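Local coordinates for enoyl-CoA hydratase/isomerase family protein (Bacillus anthracis, PDB 3KQF) that probably catalyses the reversible hydration of 2-enoyl-CoA thioesters to 3-hydroxyacyl-CoA, as enoyl-CoA hydratases of the crotonase family do, at residues Y14-N25 and E51-A62. Residues are numbered along the deposited sequence; the frame is centred on the assembly and turned at random.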
ATOM      1  N   TYR A  14       9.185   7.035 -32.976  1.00 21.07           N
ATOM      2  CA  TYR A  14       9.307   5.577 -33.098  1.00 23.28           C
ATOM      3  C   TYR A  14      10.739   5.186 -33.469  1.00 23.75           C
ATOM      4  O   TYR A  14      10.956   4.166 -34.122  1.00 25.26           O
ATOM      5  CB  TYR A  14       8.397   5.048 -34.223  1.00 23.40           C
ATOM      6  CG  TYR A  14       6.916   5.099 -33.957  1.00 24.11           C
ATOM      7  CD1 TYR A  14       6.174   6.228 -34.264  1.00 22.19           C
ATOM      8  CD2 TYR A  14       6.246   3.986 -33.451  1.00 24.46           C
ATOM      9  CE1 TYR A  14       4.811   6.268 -34.031  1.00 24.65           C
ATOM     10  CE2 TYR A  14       4.883   4.015 -33.224  1.00 24.68           C
ATOM     11  CZ  TYR A  14       4.171   5.155 -33.522  1.00 25.39           C
ATOM     12  OH  TYR A  14       2.819   5.191 -33.285  1.00 28.48           O
ATOM     13  N   ALA A  15      11.714   5.995 -33.071  1.00 25.74           N
ATOM     14  CA  ALA A  15      13.110   5.732 -33.398  1.00 26.72           C
ATOM     15  C   ALA A  15      13.562   4.366 -32.901  1.00 26.65           C
ATOM     16  O   ALA A  15      14.185   3.615 -33.642  1.00 26.23           O
ATOM     17  CB  ALA A  15      14.018   6.835 -32.829  1.00 27.66           C
ATOM     18  N   THR A  16      13.220   4.052 -31.649  1.00 25.87           N
ATOM     19  CA  THR A  16      13.613   2.798 -31.024  1.00 25.03           C
ATOM     20  C   THR A  16      12.605   1.684 -31.335  1.00 24.15           C
ATOM     21  O   THR A  16      11.411   1.834 -31.053  1.00 22.95           O
ATOM     22  CB  THR A  16      13.708   2.985 -29.503  1.00 26.87           C
ATOM     23  OG1 THR A  16      14.488   4.159 -29.218  1.00 27.19           O
ATOM     24  CG2 THR A  16      14.331   1.749 -28.839  1.00 25.99           C
ATOM     25  N   PRO A  17      13.078   0.559 -31.903  1.00 21.99           N
ATOM     26  CA  PRO A  17      12.191  -0.570 -32.250  1.00 21.56           C
ATOM     27  C   PRO A  17      11.301  -1.068 -31.094  1.00 19.81           C
ATOM     28  O   PRO A  17      11.785  -1.237 -29.966  1.00 20.47           O
ATOM     29  CB  PRO A  17      13.170  -1.662 -32.667  1.00 21.94           C
ATOM     30  CG  PRO A  17      14.361  -0.930 -33.156  1.00 21.59           C
ATOM     31  CD  PRO A  17      14.464   0.318 -32.349  1.00 23.48           C
ATOM     32  N   HIS A  18      10.019  -1.286 -31.401  1.00 17.49           N
ATOM     33  CA  HIS A  18       8.987  -1.721 -30.441  1.00 16.82           C
ATOM     34  C   HIS A  18       8.666  -0.675 -29.360  1.00 16.06           C
ATOM     35  O   HIS A  18       7.831  -0.923 -28.485  1.00 14.87           O
ATOM     36  CB  HIS A  18       9.346  -3.044 -29.751  1.00 17.54           C
ATOM     37  CG  HIS A  18       9.646  -4.170 -30.689  1.00 15.49           C
ATOM     38  ND1 HIS A  18      10.873  -4.796 -30.724  1.00 19.53           N
ATOM     39  CD2 HIS A  18       8.890  -4.773 -31.633  1.00 19.16           C
ATOM     40  CE1 HIS A  18      10.854  -5.743 -31.640  1.00 16.13           C
ATOM     41  NE2 HIS A  18       9.664  -5.748 -32.211  1.00 17.43           N
ATOM     42  N   VAL A  19       9.330   0.478 -29.402  1.00 16.25           N
ATOM     43  CA  VAL A  19       9.106   1.527 -28.388  1.00 15.77           C
ATOM     44  C   VAL A  19       8.708   2.847 -29.027  1.00 16.90           C
ATOM     45  O   VAL A  19       9.347   3.290 -29.986  1.00 16.66           O
ATOM     46  CB  VAL A  19      10.380   1.762 -27.543  1.00 15.49           C
ATOM     47  CG1 VAL A  19      10.166   2.877 -26.508  1.00 17.93           C
ATOM     48  CG2 VAL A  19      10.791   0.460 -26.851  1.00 16.41           C
ATOM     49  N   VAL A  20       7.638   3.463 -28.506  1.00 15.11           N
ATOM     50  CA  VAL A  20       7.184   4.762 -28.981  1.00 15.53           C
ATOM     51  C   VAL A  20       7.324   5.750 -27.830  1.00 14.66           C
ATOM     52  O   VAL A  20       6.993   5.413 -26.692  1.00 14.84           O
ATOM     53  CB  VAL A  20       5.713   4.739 -29.508  1.00 15.99           C
ATOM     54  CG1 VAL A  20       4.753   4.348 -28.444  1.00 17.03           C
ATOM     55  CG2 VAL A  20       5.345   6.108 -30.129  1.00 14.95           C
ATOM     56  N   LYS A  21       7.842   6.938 -28.118  1.00 14.15           N
ATOM     57  CA  LYS A  21       8.034   7.988 -27.105  1.00 15.35           C
ATOM     58  C   LYS A  21       7.166   9.159 -27.488  1.00 15.28           C
ATOM     59  O   LYS A  21       7.326   9.723 -28.582  1.00 15.93           O
ATOM     60  CB  LYS A  21       9.506   8.432 -27.038  1.00 16.78           C
ATOM     61  CG  LYS A  21       9.780   9.504 -25.992  1.00 19.10           C
ATOM     62  CD  LYS A  21      11.225   9.994 -25.966  1.00 27.46           C
ATOM     63  CE  LYS A  21      11.569  10.811 -27.193  1.00 27.40           C
ATOM     64  NZ  LYS A  21      12.853  11.527 -27.030  1.00 31.87           N
ATOM     65  N   ILE A  22       6.219   9.493 -26.619  1.00 16.32           N
ATOM     66  CA  ILE A  22       5.321  10.610 -26.827  1.00 17.08           C
ATOM     67  C   ILE A  22       5.807  11.763 -25.949  1.00 17.16           C
ATOM     68  O   ILE A  22       5.989  11.579 -24.751  1.00 16.67           O
ATOM     69  CB  ILE A  22       3.885  10.263 -26.405  1.00 16.46           C
ATOM     70  CG1 ILE A  22       3.390   9.013 -27.148  1.00 21.16           C
ATOM     71  CG2 ILE A  22       2.974  11.446 -26.669  1.00 19.36           C
ATOM     72  CD1 ILE A  22       2.029   8.531 -26.701  1.00 21.86           C
ATOM     73  N   SER A  23       6.048  12.928 -26.543  1.00 17.12           N
ATOM     74  CA  SER A  23       6.532  14.078 -25.786  1.00 18.42           C
ATOM     75  C   SER A  23       5.550  15.250 -25.827  1.00 20.05           C
ATOM     76  O   SER A  23       5.203  15.734 -26.921  1.00 20.07           O
ATOM     77  CB  SER A  23       7.875  14.558 -26.345  1.00 19.22           C
ATOM     78  OG  SER A  23       8.844  13.536 -26.395  1.00 20.87           O
ATOM     79  N   LEU A  24       5.090  15.710 -24.664  1.00 18.72           N
ATOM     80  CA  LEU A  24       4.246  16.910 -24.632  1.00 20.86           C
ATOM     81  C   LEU A  24       5.155  18.008 -25.189  1.00 20.23           C
ATOM     82  O   LEU A  24       6.302  18.134 -24.762  1.00 21.58           O
ATOM     83  CB  LEU A  24       3.749  17.239 -23.227  1.00 19.28           C
ATOM     84  CG  LEU A  24       2.970  16.151 -22.493  1.00 20.86           C
ATOM     85  CD1 LEU A  24       2.494  16.657 -21.145  1.00 20.95           C
ATOM     86  CD2 LEU A  24       1.779  15.641 -23.306  1.00 23.40           C
ATOM     87  N   ASN A  25       4.647  18.793 -26.137  1.00 20.41           N
ATOM     88  CA  ASN A  25       5.459  19.789 -26.833  1.00 21.25           C
ATOM     89  C   ASN A  25       4.902  21.215 -26.826  1.00 20.36           C
ATOM     90  O   ASN A  25       4.583  21.781 -27.877  1.00 20.23           O
ATOM     91  CB  ASN A  25       5.675  19.329 -28.282  1.00 21.71           C
ATOM     92  CG  ASN A  25       6.753  20.124 -28.999  1.00 25.56           C
ATOM     93  OD1 ASN A  25       7.708  20.605 -28.380  1.00 27.49           O
ATOM     94  ND2 ASN A  25       6.620  20.245 -30.324  1.00 30.07           N
ATOM     95  N   GLU A  51      -1.631  -0.870 -32.252  1.00 21.33           N
ATOM     96  CA  GLU A  51      -0.306  -1.203 -32.791  1.00 21.41           C
ATOM     97  C   GLU A  51       0.297  -2.452 -32.148  1.00 21.16           C
ATOM     98  O   GLU A  51       0.861  -2.386 -31.064  1.00 21.27           O
ATOM     99  CB  GLU A  51       0.661  -0.027 -32.638  1.00 21.83           C
ATOM    100  CG  GLU A  51       0.446   1.100 -33.632  1.00 23.19           C
ATOM    101  CD  GLU A  51       1.383   2.283 -33.394  1.00 26.81           C
ATOM    102  OE1 GLU A  51       2.193   2.243 -32.435  1.00 26.44           O
ATOM    103  OE2 GLU A  51       1.304   3.260 -34.162  1.00 30.04           O
ATOM    104  N   ALA A  52       0.176  -3.585 -32.835  1.00 20.88           N
ATOM    105  CA  ALA A  52       0.746  -4.845 -32.371  1.00 20.90           C
ATOM    106  C   ALA A  52       2.297  -4.843 -32.336  1.00 20.94           C
ATOM    107  O   ALA A  52       2.909  -5.580 -31.554  1.00 21.64           O
ATOM    108  CB  ALA A  52       0.238  -5.993 -33.252  1.00 21.12           C
ATOM    109  N   ASN A  53       2.916  -4.021 -33.181  0.50 20.71           N
ATOM    110  CA  ASN A  53       4.377  -3.930 -33.245  0.50 20.70           C
ATOM    111  C   ASN A  53       4.952  -3.074 -32.106  0.50 19.55           C
ATOM    112  O   ASN A  53       6.149  -3.139 -31.814  0.50 19.44           O
ATOM    113  CB  ASN A  53       4.800  -3.343 -34.592  0.50 21.49           C
ATOM    114  CG  ASN A  53       6.301  -3.382 -34.808  0.50 24.56           C
ATOM    115  OD1 ASN A  53       7.008  -4.212 -34.230  0.50 29.47           O
ATOM    116  ND2 ASN A  53       6.794  -2.495 -35.664  0.50 27.57           N
ATOM    117  N   THR A  54       4.104  -2.268 -31.476  1.00 17.90           N
ATOM    118  CA  THR A  54       4.539  -1.390 -30.374  1.00 16.84           C
ATOM    119  C   THR A  54       4.403  -2.117 -29.046  1.00 15.83           C
ATOM    120  O   THR A  54       3.301  -2.496 -28.644  1.00 14.27           O
ATOM    121  CB  THR A  54       3.749  -0.084 -30.352  1.00 16.78           C
ATOM    122  OG1 THR A  54       3.997   0.620 -31.574  1.00 17.67           O
ATOM    123  CG2 THR A  54       4.179   0.796 -29.174  1.00 14.85           C
ATOM    124  N   ARG A  55       5.530  -2.295 -28.357  1.00 14.61           N
ATOM    125  CA  ARG A  55       5.527  -3.062 -27.111  1.00 14.40           C
ATOM    126  C   ARG A  55       5.563  -2.259 -25.825  1.00 14.01           C
ATOM    127  O   ARG A  55       5.156  -2.769 -24.793  1.00 14.51           O
ATOM    128  CB  ARG A  55       6.688  -4.062 -27.114  1.00 14.55           C
ATOM    129  CG  ARG A  55       6.556  -5.154 -28.187  1.00 15.44           C
ATOM    130  CD  ARG A  55       7.759  -6.085 -28.237  1.00 13.19           C
ATOM    131  NE  ARG A  55       7.617  -7.068 -29.318  1.00 15.10           N
ATOM    132  CZ  ARG A  55       8.418  -8.106 -29.514  1.00 12.63           C
ATOM    133  NH1 ARG A  55       9.446  -8.351 -28.702  1.00 13.58           N
ATOM    134  NH2 ARG A  55       8.175  -8.923 -30.528  1.00 14.13           N
ATOM    135  N   VAL A  56       6.062  -1.029 -25.889  1.00 13.35           N
ATOM    136  CA  VAL A  56       6.194  -0.176 -24.723  1.00 14.26           C
ATOM    137  C   VAL A  56       6.087   1.248 -25.201  1.00 14.57           C
ATOM    138  O   VAL A  56       6.547   1.592 -26.321  1.00 11.98           O
ATOM    139  CB  VAL A  56       7.584  -0.326 -24.026  1.00 16.77           C
ATOM    140  CG1 VAL A  56       7.645   0.521 -22.762  1.00 11.47           C
ATOM    141  CG2 VAL A  56       7.901  -1.774 -23.688  1.00 15.12           C
ATOM    142  N   VAL A  57       5.531   2.078 -24.333  1.00 13.63           N
ATOM    143  CA  VAL A  57       5.361   3.492 -24.582  1.00 14.05           C
ATOM    144  C   VAL A  57       6.064   4.311 -23.493  1.00 14.16           C
ATOM    145  O   VAL A  57       6.009   3.977 -22.285  1.00 14.95           O
ATOM    146  CB  VAL A  57       3.842   3.868 -24.539  1.00 12.35           C
ATOM    147  CG1 VAL A  57       3.641   5.383 -24.740  1.00 14.06           C
ATOM    148  CG2 VAL A  57       3.063   3.055 -25.583  1.00 14.63           C
ATOM    149  N   ILE A  58       6.715   5.382 -23.917  1.00 14.24           N
ATOM    150  CA  ILE A  58       7.337   6.328 -22.976  1.00 14.58           C
ATOM    151  C   ILE A  58       6.606   7.672 -23.118  1.00 15.88           C
ATOM    152  O   ILE A  58       6.392   8.148 -24.235  1.00 16.36           O
ATOM    153  CB  ILE A  58       8.842   6.522 -23.262  1.00 14.17           C
ATOM    154  CG1 ILE A  58       9.589   5.219 -23.056  1.00 17.35           C
ATOM    155  CG2 ILE A  58       9.420   7.610 -22.328  1.00 16.43           C
ATOM    156  CD1 ILE A  58      11.026   5.218 -23.640  1.00 13.58           C
ATOM    157  N   LEU A  59       6.223   8.264 -21.991  0.50 15.46           N
ATOM    158  CA  LEU A  59       5.533   9.543 -21.987  0.50 15.49           C
ATOM    159  C   LEU A  59       6.436  10.544 -21.274  0.50 15.85           C
ATOM    160  O   LEU A  59       6.853  10.307 -20.141  0.50 15.57           O
ATOM    161  CB  LEU A  59       4.180   9.409 -21.280  0.50 15.29           C
ATOM    162  CG  LEU A  59       3.243  10.616 -21.304  0.50 15.51           C
ATOM    163  CD1 LEU A  59       2.989  11.084 -22.736  0.50 11.21           C
ATOM    164  CD2 LEU A  59       1.914  10.279 -20.589  0.50 14.22           C
ATOM    165  N   THR A  60       6.730  11.661 -21.930  1.00 15.99           N
ATOM    166  CA  THR A  60       7.622  12.679 -21.358  1.00 16.06           C
ATOM    167  C   THR A  60       7.244  14.083 -21.833  1.00 17.19           C
ATOM    168  O   THR A  60       6.285  14.255 -22.590  1.00 18.63           O
ATOM    169  CB  THR A  60       9.106  12.344 -21.715  1.00 15.38           C
ATOM    170  OG1 THR A  60      10.008  13.069 -20.871  1.00 16.74           O
ATOM    171  CG2 THR A  60       9.421  12.642 -23.200  1.00 15.99           C
ATOM    172  N   GLY A  61       7.956  15.082 -21.316  1.00 18.55           N
ATOM    173  CA  GLY A  61       7.777  16.464 -21.716  1.00 18.61           C
ATOM    174  C   GLY A  61       8.998  17.005 -22.447  1.00 19.32           C
ATOM    175  O   GLY A  61      10.132  16.524 -22.263  1.00 18.78           O
ATOM    176  N   ALA A  62       8.773  17.999 -23.303  1.00 19.79           N
ATOM    177  CA  ALA A  62       9.862  18.637 -24.027  1.00 20.75           C
ATOM    178  C   ALA A  62      10.579  19.588 -23.085  1.00 19.91           C
ATOM    179  O   ALA A  62       9.962  20.148 -22.185  1.00 19.80           O
ATOM    180  CB  ALA A  62       9.327  19.404 -25.233  1.00 20.58           C
TER
HETATM  181  O   HOH W   1       8.831  -6.188 -34.537  1.00 32.11           O
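The His-18 ring overlaps the guanidinium of Arg-55: their planes are 17° apart, and NE of Arg-55 lies 3.5 Å from CD2 of His-18, offset toward the ring's rim. Extended from CG to NE, the arginine runs alongside the imidazole, with its CD over the same ring as a CH-pi contact. Two bonds outside the pair, from NH1 to Ala-205 O and from NH2 to Tyr-262 O, fix the guanidinium's rotation. At the ring edge, backbone O of Asn-53 lies 3.2 Å from His-18 CD2; a water bridge from NE2 to Asn-53 OD1 is doubtful, resting on one of two conformers. The backbone O of His-18 is gripped twice, by Arg-55 N at 2.7 Å and by Val-56 N at 3.1 Å. Beyond it the hydrogen-bond ladder runs evenly, for example Ile-58 N to Val-20 O at 2.8 Å and Ile-22 N to Ile-58 O at 2.7 Å.

On the face carrying Val-20 and Ile-22, Val-20 CG1 sits between backbone N and carbonyl carbon (chi1 61°), which points it at Thr-54 CG2 and, 3.6 Å away, Val-57 CG2. Tyr-14 OH makes a weak hydrogen bond to Glu-51 OE2; the second carboxylate oxygen, OE1, accepts from Thr-54 OG1 at 2.6 Å. The strands' N-to-C directions differ by 23°, and helix 35-49, between them in the chain, packs Ile-48 on Val-20, Ile-22 and Val-57: a beta-alpha-beta crossover within the mixed sheet of the crotonase fold.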